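Long-range contact in putative amino acid binding protein (Streptococcus mutans, PDB 4C0R), which probably captures glutathione outside the cell, as a family 3 solute-binding protein, and delivers it to the cystine ABC importer TcyBC: residues S103-V115 / Q148-I161. Sequence-based numbering, arbitrary orientation. Where two conformers were deposited one is given.
With CD (cadmium ion), chain F; CD (cadmium ion), chain M; GDS (oxidized glutathione disulfide), chain C.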
# COMPACT_ATOMS: atom_id res chain seq x y z
N SER A 103 11.48 -15.79 -12.31
CA SER A 103 10.22 -15.38 -12.89
C SER A 103 9.10 -15.85 -11.98
O SER A 103 9.28 -16.75 -11.17
CB SER A 103 10.01 -15.97 -14.28
OG SER A 103 9.64 -17.32 -14.17
N TYR A 104 7.93 -15.24 -12.14
CA TYR A 104 6.81 -15.53 -11.26
C TYR A 104 6.60 -17.02 -11.04
O TYR A 104 6.41 -17.45 -9.92
CB TYR A 104 5.53 -14.88 -11.80
CG TYR A 104 4.31 -14.93 -10.89
CD1 TYR A 104 4.37 -14.51 -9.58
CD2 TYR A 104 3.07 -15.34 -11.38
CE1 TYR A 104 3.25 -14.54 -8.78
CE2 TYR A 104 1.94 -15.36 -10.58
CZ TYR A 104 2.03 -14.96 -9.28
OH TYR A 104 0.91 -14.96 -8.47
N ASN A 105 6.57 -17.80 -12.11
CA ASN A 105 6.18 -19.20 -11.95
C ASN A 105 7.18 -20.02 -11.15
O ASN A 105 6.86 -21.08 -10.64
CB ASN A 105 5.94 -19.87 -13.28
CG ASN A 105 4.55 -19.57 -13.85
OD1 ASN A 105 3.75 -18.74 -13.35
ND2 ASN A 105 4.26 -20.24 -14.96
N ASP A 106 8.39 -19.51 -11.01
CA ASP A 106 9.44 -20.19 -10.28
C ASP A 106 9.14 -20.21 -8.77
O ASP A 106 9.84 -20.89 -8.04
CB ASP A 106 10.78 -19.48 -10.48
CG ASP A 106 11.31 -19.57 -11.91
OD1 ASP A 106 10.95 -20.53 -12.63
OD2 ASP A 106 12.10 -18.70 -12.31
N ILE A 107 8.13 -19.46 -8.30
CA ILE A 107 7.80 -19.47 -6.88
C ILE A 107 7.18 -20.80 -6.50
O ILE A 107 7.07 -21.13 -5.31
CB ILE A 107 6.83 -18.32 -6.46
CG1 ILE A 107 5.47 -18.47 -7.14
CG2 ILE A 107 7.50 -16.98 -6.75
CD1 ILE A 107 4.46 -17.37 -6.80
N ALA A 108 6.76 -21.56 -7.51
CA ALA A 108 6.07 -22.83 -7.21
C ALA A 108 6.96 -23.69 -6.31
O ALA A 108 8.17 -23.84 -6.56
CB ALA A 108 5.74 -23.57 -8.51
N GLY A 109 6.36 -24.23 -5.25
CA GLY A 109 7.05 -25.07 -4.31
C GLY A 109 7.84 -24.37 -3.20
O GLY A 109 8.39 -25.00 -2.30
N HIS A 110 7.91 -23.03 -3.27
CA HIS A 110 8.67 -22.26 -2.32
C HIS A 110 7.77 -21.65 -1.21
O HIS A 110 6.53 -21.69 -1.29
CB HIS A 110 9.40 -21.17 -3.08
CG HIS A 110 10.57 -21.65 -3.90
ND1 HIS A 110 10.48 -21.88 -5.26
CD2 HIS A 110 11.88 -21.84 -3.57
CE1 HIS A 110 11.67 -22.22 -5.73
NE2 HIS A 110 12.54 -22.19 -4.73
N SER A 111 8.41 -21.12 -0.19
CA SER A 111 7.68 -20.63 0.98
C SER A 111 7.76 -19.11 1.05
O SER A 111 8.77 -18.52 0.70
CB SER A 111 8.25 -21.27 2.24
OG SER A 111 7.40 -21.08 3.37
N THR A 112 6.65 -18.52 1.51
CA THR A 112 6.54 -17.08 1.64
C THR A 112 5.66 -16.78 2.84
O THR A 112 4.91 -17.62 3.32
CB THR A 112 5.93 -16.45 0.37
OG1 THR A 112 6.06 -15.04 0.50
CG2 THR A 112 4.50 -16.74 0.23
N GLN A 113 5.76 -15.55 3.31
CA GLN A 113 4.91 -15.01 4.34
C GLN A 113 3.89 -14.08 3.70
O GLN A 113 4.21 -13.37 2.71
CB GLN A 113 5.71 -14.26 5.37
CG GLN A 113 6.53 -15.24 6.31
CD GLN A 113 7.25 -14.48 7.41
OE1 GLN A 113 8.13 -13.68 7.17
NE2 GLN A 113 6.86 -14.73 8.64
N VAL A 114 2.69 -14.11 4.24
CA VAL A 114 1.59 -13.23 3.80
C VAL A 114 0.80 -12.73 4.99
O VAL A 114 0.85 -13.33 6.08
CB VAL A 114 0.65 -13.91 2.82
CG1 VAL A 114 1.40 -14.19 1.50
CG2 VAL A 114 0.09 -15.21 3.40
N VAL A 115 0.10 -11.63 4.78
CA VAL A 115 -0.78 -11.04 5.79
C VAL A 115 -2.21 -11.01 5.29
O VAL A 115 -2.49 -10.49 4.23
CB VAL A 115 -0.34 -9.64 6.16
CG1 VAL A 115 -1.32 -9.02 7.18
CG2 VAL A 115 1.05 -9.64 6.73
N GLN A 148 9.35 -9.22 7.31
CA GLN A 148 9.22 -10.31 6.37
C GLN A 148 10.33 -10.23 5.34
O GLN A 148 10.91 -11.29 4.96
CB GLN A 148 7.87 -10.29 5.68
CG GLN A 148 6.63 -10.39 6.62
CD GLN A 148 5.36 -10.25 5.80
OE1 GLN A 148 5.17 -10.98 4.87
NE2 GLN A 148 4.53 -9.30 6.14
N ILE A 149 10.67 -9.02 4.90
CA ILE A 149 11.75 -8.85 3.95
C ILE A 149 13.10 -9.28 4.55
O ILE A 149 13.87 -10.05 3.94
CB ILE A 149 11.78 -7.44 3.35
CG1 ILE A 149 10.54 -7.26 2.49
CG2 ILE A 149 13.07 -7.18 2.57
CD1 ILE A 149 10.38 -5.88 1.92
N ARG A 150 13.36 -8.86 5.78
CA ARG A 150 14.54 -9.34 6.48
C ARG A 150 14.56 -10.88 6.62
O ARG A 150 15.60 -11.49 6.52
CB ARG A 150 14.63 -8.69 7.85
CG ARG A 150 15.94 -8.90 8.56
CD ARG A 150 15.95 -8.13 9.86
NE ARG A 150 15.94 -6.70 9.62
CZ ARG A 150 17.05 -6.01 9.45
NH1 ARG A 150 18.23 -6.61 9.50
NH2 ARG A 150 16.98 -4.71 9.24
N ASN A 151 13.41 -11.51 6.86
CA ASN A 151 13.33 -12.97 6.96
C ASN A 151 13.75 -13.66 5.64
O ASN A 151 14.31 -14.76 5.64
CB ASN A 151 11.93 -13.45 7.26
CG ASN A 151 11.59 -13.37 8.73
OD1 ASN A 151 12.47 -13.21 9.59
ND2 ASN A 151 10.31 -13.48 9.03
N VAL A 152 13.48 -13.01 4.52
CA VAL A 152 13.94 -13.59 3.24
C VAL A 152 15.48 -13.45 3.18
O VAL A 152 16.18 -14.41 2.82
CB VAL A 152 13.26 -12.88 2.02
CG1 VAL A 152 13.86 -13.35 0.66
CG2 VAL A 152 11.78 -13.14 2.02
N SER A 153 16.00 -12.29 3.55
CA SER A 153 17.45 -12.05 3.58
C SER A 153 18.11 -13.13 4.44
O SER A 153 19.18 -13.65 4.10
CB SER A 153 17.73 -10.66 4.13
OG SER A 153 19.10 -10.33 4.06
N ASP A 154 17.48 -13.47 5.56
CA ASP A 154 18.07 -14.43 6.52
C ASP A 154 17.84 -15.88 6.15
O ASP A 154 18.28 -16.78 6.87
CB ASP A 154 17.47 -14.21 7.91
CG ASP A 154 17.91 -12.92 8.53
OD1 ASP A 154 18.96 -12.38 8.15
OD2 ASP A 154 17.19 -12.42 9.43
N GLY A 155 17.09 -16.12 5.07
CA GLY A 155 16.77 -17.47 4.65
C GLY A 155 15.65 -18.19 5.33
O GLY A 155 15.47 -19.38 5.14
N LYS A 156 14.83 -17.50 6.12
CA LYS A 156 13.76 -18.16 6.79
C LYS A 156 12.60 -18.49 5.88
O LYS A 156 11.81 -19.41 6.14
CB LYS A 156 13.23 -17.27 7.93
CG LYS A 156 14.23 -17.08 9.02
CD LYS A 156 13.54 -16.47 10.23
N TYR A 157 12.46 -17.65 4.86
CA TYR A 157 11.45 -17.85 3.82
C TYR A 157 12.13 -17.54 2.51
O TYR A 157 13.17 -16.92 2.48
CB TYR A 157 10.24 -16.92 4.07
CG TYR A 157 9.53 -17.31 5.32
CD1 TYR A 157 8.59 -18.34 5.30
CD2 TYR A 157 9.84 -16.69 6.51
CE1 TYR A 157 7.97 -18.74 6.47
CE2 TYR A 157 9.23 -17.10 7.69
CZ TYR A 157 8.30 -18.10 7.65
OH TYR A 157 7.70 -18.50 8.83
N ASP A 158 11.55 -18.01 1.41
CA ASP A 158 12.27 -18.00 0.15
C ASP A 158 12.08 -16.75 -0.72
O ASP A 158 12.95 -16.41 -1.51
CB ASP A 158 11.82 -19.20 -0.68
CG ASP A 158 12.07 -20.56 0.01
OD1 ASP A 158 13.06 -20.68 0.76
OD2 ASP A 158 11.25 -21.47 -0.26
N PHE A 159 10.94 -16.09 -0.60
CA PHE A 159 10.66 -14.92 -1.41
C PHE A 159 9.58 -14.10 -0.72
O PHE A 159 8.88 -14.65 0.17
CB PHE A 159 10.16 -15.29 -2.83
CG PHE A 159 8.80 -15.92 -2.88
CD1 PHE A 159 8.65 -17.28 -2.80
CD2 PHE A 159 7.65 -15.15 -3.05
CE1 PHE A 159 7.43 -17.86 -2.88
CE2 PHE A 159 6.42 -15.71 -3.15
CZ PHE A 159 6.30 -17.10 -3.05
N LYS A 160 9.42 -12.84 -1.15
CA LYS A 160 8.27 -12.02 -0.73
C LYS A 160 7.82 -11.17 -1.92
O LYS A 160 8.62 -10.49 -2.54
CB LYS A 160 8.65 -11.10 0.44
CG LYS A 160 7.56 -10.11 0.88
CD LYS A 160 6.32 -10.81 1.42
CE LYS A 160 5.29 -9.80 1.87
NZ LYS A 160 4.03 -10.44 2.32
N ILE A 161 6.53 -11.23 -2.21
CA ILE A 161 5.91 -10.39 -3.23
C ILE A 161 5.30 -9.14 -2.58
O ILE A 161 4.56 -9.23 -1.61
CB ILE A 161 4.83 -11.11 -4.04
CG1 ILE A 161 5.43 -12.33 -4.74
CG2 ILE A 161 4.18 -10.16 -5.04
CD1 ILE A 161 4.38 -13.21 -5.38
CD CD F . 14.68 -22.32 -4.63
CD CD M . 12.72 -23.07 0.69
CD1 GDS C . -0.72 -6.99 10.27
N2 GDS C . 0.65 -6.98 9.75
CA2 GDS C . 1.26 -5.70 9.68
C2 GDS C . 1.93 -5.15 10.89
O2 GDS C . 2.09 -3.92 11.03
CB2 GDS C . 1.26 -4.83 8.48
SG2 GDS C . 0.59 -5.62 7.04
N3 GDS C . 2.38 -6.10 11.89
CA3 GDS C . 2.97 -5.61 13.14
C3 GDS C . 1.85 -5.83 14.16
OE3 GDS C . 2.12 -6.19 15.35
OE4 GDS C . 0.63 -5.67 13.87
N4 GDS C . 1.44 -5.25 3.93
CA4 GDS C . 2.56 -6.17 3.98
C4 GDS C . 2.15 -7.50 3.46
OE5 GDS C . 1.15 -7.63 2.68
OE6 GDS C . 2.88 -8.48 3.77
C5 GDS C . 1.62 -3.94 4.48
O5 GDS C . 2.71 -3.61 4.94
CA5 GDS C . 0.39 -3.14 4.49
N5 GDS C . -0.51 -3.25 3.42
CB5 GDS C . -0.17 -2.93 5.86
SG5 GDS C . -0.96 -4.47 6.41
CA6 GDS C . -1.71 -4.01 -1.08
C6 GDS C . -3.19 -4.05 -0.73
OE7 GDS C . -3.65 -5.06 -0.14
OE8 GDS C . -3.94 -3.08 -1.01
N6 GDS C . -1.49 -2.85 -1.96
CB6 GDS C . -0.87 -3.96 0.14
CG6 GDS C . -1.47 -2.93 1.13
CD6 GDS C . -0.40 -2.65 2.17
O6 GDS C . 0.58 -1.90 2.01
O HOH W 1 4.74 -13.25 -1.17
O HOH W 2 8.09 -14.10 11.51
O HOH W 3 7.97 -13.75 2.67
O HOH W 4 9.53 -13.69 4.88
O HOH W 5 4.73 -16.94 9.47
O HOH W 6 0.74 -10.34 2.25
O HOH W 7 15.44 -24.53 -4.62
O HOH W 8 12.09 -22.19 3.04
O HOH W 9 11.76 -24.37 -0.55
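Phe159 is sandwiched between Ile107 and Thr112 in one lobe of this periplasmic-binding-protein fold, where strand 111-114 meets the loop joining helix 145-153 to strand 160-163. Ile107 CG2 stands 3.8 Å from the centroid of the Phe159 ring, almost on its normal, and Thr112 CB covers the opposite face nearer the rim. A flat apolar ring suits this tight, buried slot, completed by Leu93, Val95 and Val136. Threonine adds a hydroxyl to its CH-pi contact: with OG1 anti to the backbone N (chi1 -170°), it donates to Phe159 O and receives a bond from a water that also takes Ile161 N.

Beside this sandwich, Gln113 CG lies over the centre of the Tyr157 ring, 3.4 Å from the centroid, and the amide beyond stacks over the CD2/CE2 side, the planes 7° apart. Glutamine offers the phenol ring a methylene and a flat amide, yet keeps its polar atoms: Asn151 ND2 donates to Gln113 OE1 at 2.9 Å, nearly straight, while Gln113 NE2 donates to two waters.

The partly exposed margin relies instead on polar, metal and water bonds. A carboxylate serves twice here: Asp158 OD2 accepts from Ser111 N, and both its oxygens chelate a hydrated cadmium ion. The imidazole NE2 of His110 ligates a second cadmium with Asp100.

At the glutathione disulfide pocket, lysine's long chain, bent at chi2 (63°), brings its amine among three acceptors: Lys160 NZ donates to Gln113 O at 3.0 Å, to Gln148 OE1 at 2.8 Å and to ligand carboxylate oxygen OE6 at 2.7 Å, which Gln148 NE2 reaches at 3.0 Å.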